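Local coordinates for flagellar protein FlgA (PDB 3FRN) that probably acts in the periplasm as a chaperone for assembly of the P-ring of the flagellar basal body, at residues M35-T46 with A94-P104; P104-R113 with S123-T131. One frame throughout, in Å; residues are numbered along the deposited sequence.

From the N terminus, the chain lays down strands 35-37 and 42-45, joined by a tight turn, and passes through helices 47-53 and 74-87 before strand 93-101 returns to them. Contact 1 closes this long loop and ties the FlgA N-terminal region to the HotDog-like region. Contact 2 opens where contact 1 ends, since Pro104 belongs to both: the chain wanders from 104 to 110, enters strand 111-118 and turns back as strand 121-127, and contact 2 closes this short hairpin loop. The two contacts therefore follow in series and do not cross. They touch through packing of Leu38 on Leu126 and of Leu38 and Pro39 on Phe107, and through a probable Thr102-Thr131 hydrogen bond.

Contact 1. Residues M35-T46 with A94-P104; sequences MILLPGLEYLVT and AFVVKTFGTLP
The ring of Tyr43 is held between Val96 CG1, 3.7 Å from its centroid in a CH-pi contact, and Leu37 CD1 over the opposite face, with its hydroxyl bonded twice. This grip sits beside a single backbone bridge between strands 42-45 and 94-101, whose axes diverge by 46°. Met35 SD approaches the ring edge in plane. Tyr43 OH donates to Ile36 O at 2.5 Å, on a carbonyl lone pair, and accepts from Leu38 N, tying strand 42-45 back to the end of strand 35-37, across the base of the Leu38-Leu41 type II turn.

At the bridge, Val96 N donates to Glu42 O and Leu44 N to Val96 O, both at 2.9 Å. On either side of the bridge a water fills in for direct pairing: one links Glu42 N to Ala94 O; another joins Leu44 O, Thr46 N and Val97 O, next to the classic beta bulge of Val97 and Lys98 opposite Asn136. Strand 35-37 runs almost perpendicular to 94-101 and is caught by a side chain: Thr99 OG1, set between its own backbone N and carbonyl carbon (chi1 66°), accepts from Ile36 N at 2.9 Å. Ile36 CG2 rests on Leu103, and Leu38 CD2 on the Pro104 ring. At the other end, Glu42 CG reaches Phe95 CE1 at 3.5 Å, while the carboxylate turns to Arg66 and Thr68.

The N-terminal and HotDog-like regions thus meet in a buried, largely apolar contact threaded by a few backbone and water-mediated bonds, its polar backbone atoms at Ile36 and Leu38 satisfied by side-chain hydroxyls.

Contact 2. Residues P104-R113 with S123-T131; sequences PEKFEPQTIR and SVFLRFPDT
Arg113 and Phe125 form an antiparallel hydrogen-bonded pair, with Arg113 N to Phe125 O at 3.0 Å and Phe125 N to Arg113 O at 2.7 Å, and the strand segments 111-113 and 123-127 run at 165° to each other. Ile112 and Leu126 are the adjoining non-hydrogen-bonded pair. Their side chains lie alongside each other, Ile112 CG1 being 3.8 Å from Leu126 CD2, and Ile112 CG2 also reaches Val124 CG1. This is the face that packs on helix 74-87, through Ala78, Val79 and Glu82. Arg113 and Phe125 project from the other face, where the guanidinium passes obliquely and loosely by the ring, with Arg113 NE 4.2 Å from Phe125 CD2.

The pairing belongs to the beta hairpin of strands 111-118 and 121-127 in the HotDog-like domain, a family whose fold wraps a curved antiparallel sheet about a central helix. Ahead of the first strand, Gln110 N donates to Arg127 O at 2.7 Å, and the loop before it folds over Phe128. With CG anti to its carbonyl carbon (chi1 -63°), the Phe128 side chain brings its ring beneath Pro104, whose CG stands 3.8 Å from the ring centroid in a CH-pi contact over one face. Phe107 C and O approach the edge, and Val133 also packs on Phe128.

Farther out, Asp130 OD1 accepts a hydrogen bond from Glu105 N at 2.9 Å on its syn side, the donor 27° out of the carboxylate plane. Glu105 OE2 comes within 4.2 Å of Asp130 OD1, and the Glu105 N-H probably offsets part of the repulsion between the two carboxylates. Thr131 CG2 lies against Pro104 CA.

Contact 1. Residues M35-T46 with A94-P104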
loop_
_atom_site.group_PDB
_atom_site.type_symbol
_atom_site.label_atom_id
_atom_site.label_comp_id
_atom_site.label_asym_id
_atom_site.label_seq_id
_atom_site.Cartn_x
_atom_site.Cartn_y
_atom_site.Cartn_z
ATOM N N MET A 35 9.293 -13.506 -22.208
ATOM C CA MET A 35 8.369 -12.382 -22.056
ATOM C C MET A 35 8.230 -11.645 -23.384
ATOM O O MET A 35 9.142 -11.673 -24.211
ATOM C CB MET A 35 8.880 -11.383 -21.001
ATOM C CG MET A 35 9.059 -11.925 -19.577
ATOM S SD MET A 35 7.777 -11.476 -18.386
ATOM C CE MET A 35 8.823 -10.963 -17.046
ATOM N N ILE A 36 7.077 -11.007 -23.578
ATOM C CA ILE A 36 6.850 -10.089 -24.695
ATOM C C ILE A 36 7.140 -8.689 -24.184
ATOM O O ILE A 36 6.418 -8.184 -23.341
ATOM C CB ILE A 36 5.374 -10.146 -25.200
ATOM C CG1 ILE A 36 4.974 -11.579 -25.567
ATOM C CG2 ILE A 36 5.155 -9.204 -26.388
ATOM C CD1 ILE A 36 5.861 -12.223 -26.613
ATOM N N LEU A 37 8.196 -8.066 -24.693
ATOM C CA LEU A 37 8.646 -6.784 -24.179
ATOM C C LEU A 37 8.002 -5.612 -24.934
ATOM O O LEU A 37 8.221 -5.453 -26.131
ATOM C CB LEU A 37 10.168 -6.723 -24.297
ATOM C CG LEU A 37 11.113 -7.085 -23.148
ATOM C CD1 LEU A 37 10.605 -8.158 -22.228
ATOM C CD2 LEU A 37 12.462 -7.466 -23.732
ATOM N N LEU A 38 7.191 -4.804 -24.245
ATOM C CA LEU A 38 6.461 -3.706 -24.906
ATOM C C LEU A 38 6.997 -2.355 -24.476
ATOM O O LEU A 38 7.460 -2.197 -23.341
ATOM C CB LEU A 38 4.943 -3.820 -24.636
ATOM C CG LEU A 38 4.185 -5.031 -25.180
ATOM C CD1 LEU A 38 2.774 -5.065 -24.626
ATOM C CD2 LEU A 38 4.121 -5.043 -26.721
ATOM N N PRO A 39 6.961 -1.359 -25.383
ATOM C CA PRO A 39 7.728 -0.174 -25.082
ATOM C C PRO A 39 7.195 0.562 -23.849
ATOM O O PRO A 39 5.980 0.666 -23.662
ATOM C CB PRO A 39 7.543 0.692 -26.339
ATOM C CG PRO A 39 6.235 0.216 -26.914
ATOM C CD PRO A 39 6.235 -1.241 -26.658
ATOM N N GLY A 40 8.114 1.060 -23.028
ATOM C CA GLY A 40 7.772 1.938 -21.909
ATOM C C GLY A 40 7.262 1.260 -20.651
ATOM O O GLY A 40 6.895 1.942 -19.696
ATOM N N LEU A 41 7.228 -0.074 -20.648
ATOM C CA LEU A 41 6.752 -0.851 -19.503
ATOM C C LEU A 41 7.901 -1.498 -18.728
ATOM O O LEU A 41 8.954 -1.802 -19.296
ATOM C CB LEU A 41 5.774 -1.941 -19.946
ATOM C CG LEU A 41 4.467 -1.532 -20.627
ATOM C CD1 LEU A 41 3.661 -2.753 -21.040
ATOM C CD2 LEU A 41 3.630 -0.652 -19.730
ATOM N N GLU A 42 7.673 -1.722 -17.433
ATOM C CA GLU A 42 8.671 -2.319 -16.552
ATOM C C GLU A 42 8.338 -3.775 -16.311
ATOM O O GLU A 42 7.188 -4.110 -16.067
ATOM C CB GLU A 42 8.680 -1.600 -15.213
ATOM C CG GLU A 42 10.011 -1.657 -14.489
ATOM C CD GLU A 42 10.938 -0.509 -14.846
ATOM O OE1 GLU A 42 10.548 0.349 -15.669
ATOM O OE2 GLU A 42 12.059 -0.461 -14.292
ATOM N N TYR A 43 9.347 -4.634 -16.357
ATOM C CA TYR A 43 9.141 -6.068 -16.203
ATOM C C TYR A 43 9.865 -6.580 -14.971
ATOM O O TYR A 43 10.914 -6.073 -14.596
ATOM C CB TYR A 43 9.640 -6.827 -17.446
ATOM C CG TYR A 43 8.758 -6.639 -18.658
ATOM C CD1 TYR A 43 8.682 -5.407 -19.306
ATOM C CD2 TYR A 43 8.009 -7.681 -19.147
ATOM C CE1 TYR A 43 7.857 -5.224 -20.392
ATOM C CE2 TYR A 43 7.174 -7.512 -20.248
ATOM C CZ TYR A 43 7.107 -6.272 -20.855
ATOM O OH TYR A 43 6.303 -6.090 -21.942
ATOM N N LEU A 44 9.311 -7.611 -14.351
ATOM C CA LEU A 44 9.975 -8.237 -13.227
ATOM C C LEU A 44 9.991 -9.722 -13.494
ATOM O O LEU A 44 8.943 -10.352 -13.473
ATOM C CB LEU A 44 9.196 -7.945 -11.953
ATOM C CG LEU A 44 9.920 -7.737 -10.632
ATOM C CD1 LEU A 44 10.772 -6.475 -10.646
ATOM C CD2 LEU A 44 8.882 -7.666 -9.537
ATOM N N VAL A 45 11.163 -10.276 -13.794
ATOM C CA VAL A 45 11.280 -11.712 -14.006
ATOM C C VAL A 45 11.428 -12.393 -12.655
ATOM O O VAL A 45 12.418 -12.184 -11.951
ATOM C CB VAL A 45 12.480 -12.092 -14.887
ATOM C CG1 VAL A 45 12.575 -13.612 -15.017
ATOM C CG2 VAL A 45 12.366 -11.467 -16.252
ATOM N N THR A 46 10.440 -13.208 -12.304
ATOM C CA THR A 46 10.407 -13.869 -11.006
ATOM C C THR A 46 10.933 -15.300 -11.066
ATOM O O THR A 46 11.064 -15.877 -12.148
ATOM C CB THR A 46 8.975 -13.916 -10.467
ATOM O OG1 THR A 46 8.136 -14.578 -11.421
ATOM C CG2 THR A 46 8.452 -12.511 -10.229
ATOM N N ALA A 94 3.569 -0.426 -11.352
ATOM C CA ALA A 94 3.175 -1.741 -11.875
ATOM C C ALA A 94 4.314 -2.408 -12.660
ATOM O O ALA A 94 5.067 -1.752 -13.385
ATOM C CB ALA A 94 1.902 -1.645 -12.723
ATOM N N PHE A 95 4.437 -3.717 -12.479
ATOM C CA PHE A 95 5.497 -4.515 -13.068
ATOM C C PHE A 95 4.833 -5.684 -13.763
ATOM O O PHE A 95 4.021 -6.383 -13.150
ATOM C CB PHE A 95 6.429 -5.077 -11.975
ATOM C CG PHE A 95 7.231 -4.034 -11.270
ATOM C CD1 PHE A 95 8.405 -3.552 -11.830
ATOM C CD2 PHE A 95 6.813 -3.526 -10.045
ATOM C CE1 PHE A 95 9.148 -2.572 -11.181
ATOM C CE2 PHE A 95 7.545 -2.545 -9.398
ATOM C CZ PHE A 95 8.716 -2.065 -9.969
ATOM N N VAL A 96 5.168 -5.919 -15.027
ATOM C CA VAL A 96 4.631 -7.117 -15.657
ATOM C C VAL A 96 5.436 -8.348 -15.229
ATOM O O VAL A 96 6.676 -8.325 -15.239
ATOM C CB VAL A 96 4.372 -6.954 -17.200
ATOM C CG1 VAL A 96 4.912 -5.604 -17.775
ATOM C CG2 VAL A 96 4.864 -8.133 -17.968
ATOM N N VAL A 97 4.733 -9.402 -14.810
ATOM C CA VAL A 97 5.393 -10.588 -14.252
ATOM C C VAL A 97 5.127 -11.850 -15.075
ATOM O O VAL A 97 5.753 -12.887 -14.856
ATOM C CB VAL A 97 5.010 -10.851 -12.758
ATOM C CG1 VAL A 97 5.714 -9.863 -11.805
ATOM C CG2 VAL A 97 3.496 -10.868 -12.560
ATOM N N LYS A 98 4.186 -11.748 -16.008
ATOM C CA LYS A 98 3.882 -12.800 -16.958
ATOM C C LYS A 98 3.304 -12.096 -18.185
ATOM O O LYS A 98 2.575 -11.122 -18.045
ATOM C CB LYS A 98 2.853 -13.762 -16.354
ATOM C CG LYS A 98 3.244 -15.244 -16.380
ATOM C CD LYS A 98 2.156 -16.156 -15.796
ATOM C CE LYS A 98 2.079 -16.134 -14.258
ATOM N NZ LYS A 98 1.281 -14.996 -13.686
ATOM N N THR A 99 3.656 -12.555 -19.384
ATOM C CA THR A 99 2.928 -12.160 -20.597
ATOM C C THR A 99 2.435 -13.376 -21.378
ATOM O O THR A 99 3.074 -14.418 -21.362
ATOM C CB THR A 99 3.795 -11.336 -21.543
ATOM O OG1 THR A 99 4.859 -12.149 -22.035
ATOM C CG2 THR A 99 4.375 -10.142 -20.825
ATOM N N PHE A 100 1.305 -13.224 -22.067
ATOM C CA PHE A 100 0.808 -14.222 -23.009
ATOM C C PHE A 100 0.474 -13.561 -24.338
ATOM O O PHE A 100 0.081 -12.397 -24.376
ATOM C CB PHE A 100 -0.444 -14.908 -22.463
ATOM C CG PHE A 100 -0.349 -15.269 -21.016
ATOM C CD1 PHE A 100 -0.883 -14.430 -20.043
ATOM C CD2 PHE A 100 0.286 -16.440 -20.620
ATOM C CE1 PHE A 100 -0.795 -14.758 -18.700
ATOM C CE2 PHE A 100 0.381 -16.776 -19.277
ATOM C CZ PHE A 100 -0.166 -15.936 -18.316
ATOM N N GLY A 101 0.621 -14.314 -25.425
ATOM C CA GLY A 101 0.317 -13.818 -26.769
ATOM C C GLY A 101 1.498 -13.827 -27.722
ATOM O O GLY A 101 2.422 -14.632 -27.581
ATOM N N THR A 102 1.464 -12.924 -28.698
ATOM C CA THR A 102 2.579 -12.734 -29.620
ATOM C C THR A 102 3.058 -11.289 -29.598
ATOM O O THR A 102 2.319 -10.391 -29.193
ATOM C CB THR A 102 2.217 -13.156 -31.067
ATOM O OG1 THR A 102 0.804 -13.020 -31.280
ATOM C CG2 THR A 102 2.600 -14.606 -31.299
ATOM N N LEU A 103 4.302 -11.068 -30.007
ATOM C CA LEU A 103 4.791 -9.710 -30.193
ATOM C C LEU A 103 4.028 -9.089 -31.365
ATOM O O LEU A 103 4.010 -9.648 -32.466
ATOM C CB LEU A 103 6.303 -9.705 -30.454
ATOM C CG LEU A 103 6.948 -8.368 -30.834
ATOM C CD1 LEU A 103 7.035 -7.424 -29.631
ATOM C CD2 LEU A 103 8.318 -8.597 -31.439
ATOM N N PRO A 104 3.351 -7.955 -31.119
ATOM C CA PRO A 104 2.662 -7.245 -32.188
ATOM C C PRO A 104 3.613 -6.524 -33.142
ATOM O O PRO A 104 4.759 -6.252 -32.791
ATOM C CB PRO A 104 1.783 -6.244 -31.431
ATOM C CG PRO A 104 2.460 -6.035 -30.140
ATOM C CD PRO A 104 3.165 -7.310 -29.805
HETATM O O HOH W 1 5.158 -1.035 -15.983
HETATM O O HOH W 2 7.959 -12.748 -13.748
#

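Contact 2. Residues P104-R113 with S123-T131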
loop_
_atom_site.group_PDB
_atom_site.type_symbol
_atom_site.label_atom_id
_atom_site.label_comp_id
_atom_site.label_asym_id
_atom_site.label_seq_id
_atom_site.Cartn_x
_atom_site.Cartn_y
_atom_site.Cartn_z
ATOM N N PRO A 104 3.351 -7.955 -31.119
ATOM C CA PRO A 104 2.662 -7.245 -32.188
ATOM C C PRO A 104 3.613 -6.524 -33.142
ATOM O O PRO A 104 4.759 -6.252 -32.791
ATOM C CB PRO A 104 1.783 -6.244 -31.431
ATOM C CG PRO A 104 2.460 -6.035 -30.140
ATOM C CD PRO A 104 3.165 -7.310 -29.805
ATOM N N GLU A 105 3.132 -6.225 -34.343
ATOM C CA GLU A 105 3.918 -5.461 -35.301
ATOM C C GLU A 105 4.036 -4.013 -34.837
ATOM O O GLU A 105 5.132 -3.466 -34.763
ATOM C CB GLU A 105 3.288 -5.518 -36.690
ATOM C CG GLU A 105 3.448 -6.842 -37.400
ATOM C CD GLU A 105 2.690 -6.871 -38.711
ATOM O OE1 GLU A 105 2.233 -5.794 -39.154
ATOM O OE2 GLU A 105 2.544 -7.964 -39.297
ATOM N N LYS A 106 2.890 -3.421 -34.519
ATOM C CA LYS A 106 2.797 -2.044 -34.071
ATOM C C LYS A 106 2.334 -2.014 -32.617
ATOM O O LYS A 106 1.685 -2.948 -32.150
ATOM C CB LYS A 106 1.848 -1.270 -34.991
ATOM C CG LYS A 106 2.463 -0.960 -36.368
ATOM C CD LYS A 106 1.446 -0.317 -37.300
ATOM C CE LYS A 106 2.068 0.734 -38.211
ATOM N NZ LYS A 106 3.332 0.282 -38.852
ATOM N N PHE A 107 2.697 -0.962 -31.887
ATOM C CA PHE A 107 2.426 -0.928 -30.447
ATOM C C PHE A 107 1.294 0.026 -30.016
ATOM O O PHE A 107 1.247 0.449 -28.862
ATOM C CB PHE A 107 3.716 -0.693 -29.643
ATOM C CG PHE A 107 4.803 -1.688 -29.942
ATOM C CD1 PHE A 107 4.569 -3.054 -29.820
ATOM C CD2 PHE A 107 6.058 -1.267 -30.340
ATOM C CE1 PHE A 107 5.568 -3.980 -30.106
ATOM C CE2 PHE A 107 7.076 -2.182 -30.622
ATOM C CZ PHE A 107 6.824 -3.547 -30.516
ATOM N N GLU A 108 0.397 0.360 -30.945
ATOM C CA GLU A 108 -0.768 1.179 -30.633
ATOM C C GLU A 108 -1.944 0.241 -30.453
ATOM O O GLU A 108 -2.461 -0.279 -31.437
ATOM C CB GLU A 108 -1.097 2.166 -31.753
ATOM C CG GLU A 108 -0.035 3.191 -32.050
ATOM C CD GLU A 108 0.918 2.723 -33.124
ATOM O OE1 GLU A 108 0.806 3.199 -34.276
ATOM O OE2 GLU A 108 1.765 1.863 -32.820
ATOM N N PRO A 109 -2.359 0.005 -29.195
ATOM C CA PRO A 109 -3.474 -0.903 -28.949
ATOM C C PRO A 109 -4.803 -0.339 -29.439
ATOM O O PRO A 109 -4.986 0.880 -29.482
ATOM C CB PRO A 109 -3.494 -1.019 -27.425
ATOM C CG PRO A 109 -2.893 0.254 -26.951
ATOM C CD PRO A 109 -1.814 0.557 -27.941
ATOM N N GLN A 110 -5.710 -1.229 -29.824
ATOM C CA GLN A 110 -7.077 -0.836 -30.118
ATOM C C GLN A 110 -7.859 -0.762 -28.814
ATOM O O GLN A 110 -8.473 0.260 -28.504
ATOM C CB GLN A 110 -7.746 -1.851 -31.035
ATOM C CG GLN A 110 -7.244 -1.878 -32.464
ATOM C CD GLN A 110 -8.083 -2.805 -33.316
ATOM O OE1 GLN A 110 -8.874 -3.595 -32.792
ATOM N NE2 GLN A 110 -7.925 -2.713 -34.634
ATOM N N THR A 111 -7.818 -1.856 -28.057
ATOM C CA THR A 111 -8.583 -1.994 -26.823
ATOM C C THR A 111 -7.654 -2.323 -25.661
ATOM O O THR A 111 -6.633 -2.995 -25.839
ATOM C CB THR A 111 -9.631 -3.115 -26.953
ATOM O OG1 THR A 111 -10.018 -3.255 -28.329
ATOM C CG2 THR A 111 -10.865 -2.819 -26.087
ATOM N N ILE A 112 -7.990 -1.824 -24.477
ATOM C CA ILE A 112 -7.242 -2.151 -23.265
ATOM C C ILE A 112 -8.222 -2.581 -22.179
ATOM O O ILE A 112 -8.951 -1.749 -21.634
ATOM C CB ILE A 112 -6.368 -0.967 -22.781
ATOM C CG1 ILE A 112 -5.380 -0.552 -23.878
ATOM C CG2 ILE A 112 -5.616 -1.342 -21.494
ATOM C CD1 ILE A 112 -4.675 0.754 -23.629
ATOM N N ARG A 113 -8.253 -3.880 -21.886
ATOM C CA ARG A 113 -9.160 -4.430 -20.876
ATOM C C ARG A 113 -8.383 -5.001 -19.688
ATOM O O ARG A 113 -7.463 -5.807 -19.866
ATOM C CB ARG A 113 -10.068 -5.501 -21.495
ATOM C CG ARG A 113 -11.157 -6.037 -20.567
ATOM C CD ARG A 113 -11.930 -7.198 -21.206
ATOM N NE ARG A 113 -11.062 -8.336 -21.520
ATOM C CZ ARG A 113 -11.488 -9.541 -21.895
ATOM N NH1 ARG A 113 -12.788 -9.796 -22.010
ATOM N NH2 ARG A 113 -10.604 -10.499 -22.153
ATOM N N SER A 123 -4.773 -8.683 -14.910
ATOM C CA SER A 123 -4.514 -9.082 -16.290
ATOM C C SER A 123 -4.874 -7.950 -17.232
ATOM O O SER A 123 -6.046 -7.621 -17.389
ATOM C CB SER A 123 -5.303 -10.336 -16.670
ATOM O OG SER A 123 -4.542 -11.513 -16.448
ATOM N N VAL A 124 -3.863 -7.366 -17.863
ATOM C CA VAL A 124 -4.077 -6.298 -18.818
ATOM C C VAL A 124 -4.048 -6.851 -20.237
ATOM O O VAL A 124 -2.980 -7.196 -20.781
ATOM C CB VAL A 124 -2.998 -5.194 -18.688
ATOM C CG1 VAL A 124 -3.281 -4.082 -19.667
ATOM C CG2 VAL A 124 -2.946 -4.652 -17.259
ATOM N N PHE A 125 -5.220 -6.904 -20.845
ATOM C CA PHE A 125 -5.366 -7.452 -22.177
ATOM C C PHE A 125 -5.298 -6.353 -23.230
ATOM O O PHE A 125 -6.047 -5.369 -23.165
ATOM C CB PHE A 125 -6.691 -8.205 -22.296
ATOM C CG PHE A 125 -7.004 -8.636 -23.692
ATOM C CD1 PHE A 125 -6.236 -9.615 -24.315
ATOM C CD2 PHE A 125 -8.063 -8.059 -24.393
ATOM C CE1 PHE A 125 -6.515 -10.020 -25.609
ATOM C CE2 PHE A 125 -8.349 -8.458 -25.686
ATOM C CZ PHE A 125 -7.576 -9.442 -26.295
ATOM N N LEU A 126 -4.417 -6.539 -24.211
ATOM C CA LEU A 126 -4.244 -5.559 -25.281
ATOM C C LEU A 126 -4.581 -6.163 -26.629
ATOM O O LEU A 126 -3.998 -7.174 -27.021
ATOM C CB LEU A 126 -2.795 -5.038 -25.300
ATOM C CG LEU A 126 -2.179 -4.589 -23.980
ATOM C CD1 LEU A 126 -0.689 -4.194 -24.190
ATOM C CD2 LEU A 126 -2.966 -3.430 -23.407
ATOM N N ARG A 127 -5.526 -5.556 -27.330
ATOM C CA ARG A 127 -5.811 -5.905 -28.698
ATOM C C ARG A 127 -5.069 -5.020 -29.648
ATOM O O ARG A 127 -5.129 -3.811 -29.581
ATOM C CB ARG A 127 -7.298 -5.810 -29.009
ATOM C CG ARG A 127 -7.852 -6.949 -29.859
ATOM C CD ARG A 127 -7.290 -7.016 -31.283
ATOM N NE ARG A 127 -8.213 -7.643 -32.233
ATOM C CZ ARG A 127 -7.878 -8.445 -33.239
ATOM N NH1 ARG A 127 -6.627 -8.746 -33.482
ATOM N NH2 ARG A 127 -8.817 -8.952 -34.021
ATOM N N PHE A 128 -4.386 -5.664 -30.560
ATOM C CA PHE A 128 -3.715 -4.935 -31.620
ATOM C C PHE A 128 -4.386 -5.331 -32.930
ATOM O O PHE A 128 -5.039 -6.382 -32.997
ATOM C CB PHE A 128 -2.208 -5.248 -31.629
ATOM C CG PHE A 128 -1.501 -4.816 -30.386
ATOM C CD1 PHE A 128 -1.034 -3.516 -30.255
ATOM C CD2 PHE A 128 -1.313 -5.699 -29.334
ATOM C CE1 PHE A 128 -0.379 -3.112 -29.095
ATOM C CE2 PHE A 128 -0.681 -5.293 -28.178
ATOM C CZ PHE A 128 -0.209 -4.004 -28.059
ATOM N N PRO A 129 -4.262 -4.482 -33.970
ATOM C CA PRO A 129 -4.798 -4.851 -35.283
ATOM C C PRO A 129 -4.360 -6.251 -35.750
ATOM O O PRO A 129 -5.147 -6.956 -36.376
ATOM C CB PRO A 129 -4.231 -3.766 -36.204
ATOM C CG PRO A 129 -4.058 -2.579 -35.310
ATOM C CD PRO A 129 -3.656 -3.133 -33.978
ATOM N N ASP A 130 -3.136 -6.655 -35.410
ATOM C CA ASP A 130 -2.601 -7.946 -35.850
ATOM C C ASP A 130 -2.711 -9.101 -34.845
ATOM O O ASP A 130 -2.845 -10.256 -35.253
ATOM C CB ASP A 130 -1.157 -7.803 -36.368
ATOM C CG ASP A 130 -0.156 -7.414 -35.278
ATOM O OD1 ASP A 130 1.006 -7.862 -35.374
ATOM O OD2 ASP A 130 -0.504 -6.660 -34.343
ATOM N N THR A 131 -2.680 -8.797 -33.549
ATOM C CA THR A 131 -2.558 -9.837 -32.518
ATOM C C THR A 131 -3.039 -9.365 -31.131
ATOM O O THR A 131 -3.637 -8.291 -31.002
ATOM C CB THR A 131 -1.094 -10.375 -32.448
ATOM O OG1 THR A 131 -1.052 -11.584 -31.695
ATOM C CG2 THR A 131 -0.161 -9.364 -31.807
#